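Local coordinates for protein fasciclin I (Drosophila melanogaster, PDB 1O70) that serves as a neural cell adhesion molecule in the insect nervous system, here represented by a pair of its extracellular FAS1 domains, at residues A[36-41]-A[72-77]. Numbering follows the deposited sequence.
Sequences GAVLDD and KMRQIL
V38 and R74 bring together two helices of the protein's third FAS1 domain, the earlier of the two domains in this fragment. V38 sits near the start of helix 37-43, two residues past the N-cap G36, and R74 in the middle of helix 70-79; their CA atoms are 6.9 Å apart, the closest such pair between 36-41 and 72-77. No hydrogen bond crosses between these two segments, so the contact rests on aliphatic surfaces.

At the root of the arginine, R74 CB stays back, 4.6 Å from V38 CG2. The next atom makes the touch: R74 CG, swung anti to the backbone N (chi1 -166°), comes to 3.7 Å from V38 CG2. R74 CD has already moved off, 4.5 Å from both V38 CG2 and A37 CB, too far for close packing. Beyond it the chain bends at chi3 (-46°), and the guanidinium group turns to the loop ahead of helix 37-43, where NH2 gives a weak hydrogen bond to the carbonyl O of N34. R74 thus meets V38 with CG alone.

One turn further along helix 70-79, L77 meets V38 roughly at right angles. Helix 21-33 closes in on this apolar side: I31 touches both V38 and L77, while F27 and V30 also pack on the leucine. Across the helix pair, L77 CD1 lies 4.0 Å from V38 CG2, the methyl that also receives R74 CG.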
# COMPACT_ATOMS: atom_id res chain seq x y z
N GLY A 36 -18.87 12.72 -13.09
CA GLY A 36 -18.91 12.40 -14.50
C GLY A 36 -17.57 12.82 -15.08
O GLY A 36 -17.20 12.44 -16.19
N ALA A 37 -16.85 13.63 -14.30
CA ALA A 37 -15.53 14.13 -14.69
C ALA A 37 -14.62 12.94 -14.96
O ALA A 37 -13.71 13.00 -15.80
CB ALA A 37 -14.94 14.99 -13.57
N VAL A 38 -14.87 11.86 -14.24
CA VAL A 38 -14.11 10.64 -14.40
C VAL A 38 -14.21 10.15 -15.84
O VAL A 38 -13.21 9.81 -16.47
CB VAL A 38 -14.63 9.54 -13.45
CG1 VAL A 38 -13.95 8.23 -13.74
CG2 VAL A 38 -14.42 9.97 -12.00
N LEU A 39 -15.43 10.13 -16.36
CA LEU A 39 -15.66 9.68 -17.73
C LEU A 39 -14.86 10.50 -18.74
O LEU A 39 -14.42 9.99 -19.77
CB LEU A 39 -17.16 9.73 -18.04
CG LEU A 39 -17.79 8.99 -19.24
CD1 LEU A 39 -17.58 9.78 -20.51
CD2 LEU A 39 -17.21 7.59 -19.36
N ASP A 40 -14.64 11.78 -18.44
CA ASP A 40 -13.89 12.64 -19.34
C ASP A 40 -12.43 12.23 -19.46
O ASP A 40 -11.88 12.15 -20.56
CB ASP A 40 -13.96 14.11 -18.90
CG ASP A 40 -15.33 14.73 -19.14
OD1 ASP A 40 -15.91 14.45 -20.22
OD2 ASP A 40 -15.80 15.48 -18.25
N ASP A 41 -11.81 11.97 -18.31
CA ASP A 41 -10.42 11.55 -18.28
C ASP A 41 -10.22 10.21 -18.97
O ASP A 41 -9.23 9.99 -19.68
CB ASP A 41 -9.92 11.49 -16.84
CG ASP A 41 -9.87 12.86 -16.19
OD1 ASP A 41 -9.38 13.81 -16.83
OD2 ASP A 41 -10.31 12.98 -15.03
N LYS A 72 -14.19 11.93 -2.65
CA LYS A 72 -13.42 10.73 -2.37
C LYS A 72 -13.73 9.64 -3.39
O LYS A 72 -12.82 8.98 -3.90
CB LYS A 72 -13.71 10.22 -0.95
CG LYS A 72 -13.13 11.11 0.13
CD LYS A 72 -13.38 10.56 1.52
CE LYS A 72 -12.74 11.46 2.58
NZ LYS A 72 -12.96 10.95 3.96
N MET A 73 -15.01 9.46 -3.68
CA MET A 73 -15.42 8.46 -4.65
C MET A 73 -14.65 8.62 -5.95
O MET A 73 -14.28 7.64 -6.59
CB MET A 73 -16.91 8.57 -4.91
CG MET A 73 -17.76 7.78 -3.94
SD MET A 73 -17.30 6.03 -4.00
CE MET A 73 -16.60 5.85 -2.37
N ARG A 74 -14.42 9.88 -6.34
CA ARG A 74 -13.70 10.19 -7.56
C ARG A 74 -12.26 9.70 -7.43
O ARG A 74 -11.68 9.18 -8.38
CB ARG A 74 -13.74 11.71 -7.80
CG ARG A 74 -13.32 12.15 -9.20
CD ARG A 74 -13.69 13.61 -9.46
NE ARG A 74 -15.07 13.88 -9.03
CZ ARG A 74 -15.40 14.62 -7.98
NH1 ARG A 74 -14.46 15.19 -7.24
NH2 ARG A 74 -16.68 14.79 -7.65
N GLN A 75 -11.67 9.87 -6.25
CA GLN A 75 -10.30 9.43 -6.03
C GLN A 75 -10.24 7.91 -6.07
O GLN A 75 -9.29 7.33 -6.59
CB GLN A 75 -9.78 9.92 -4.70
CG GLN A 75 -9.59 11.40 -4.63
CD GLN A 75 -8.90 11.81 -3.34
OE1 GLN A 75 -7.72 11.49 -3.12
NE2 GLN A 75 -9.63 12.50 -2.48
N ILE A 76 -11.26 7.28 -5.50
CA ILE A 76 -11.33 5.84 -5.48
C ILE A 76 -11.51 5.34 -6.90
O ILE A 76 -10.79 4.45 -7.36
CB ILE A 76 -12.49 5.38 -4.60
CG1 ILE A 76 -12.15 5.71 -3.14
CG2 ILE A 76 -12.78 3.90 -4.81
CD1 ILE A 76 -13.19 5.28 -2.13
N LEU A 77 -12.46 5.93 -7.62
CA LEU A 77 -12.70 5.55 -9.00
C LEU A 77 -11.44 5.72 -9.83
O LEU A 77 -11.05 4.81 -10.57
CB LEU A 77 -13.83 6.40 -9.61
CG LEU A 77 -15.28 6.09 -9.20
CD1 LEU A 77 -16.17 7.25 -9.60
CD2 LEU A 77 -15.75 4.80 -9.86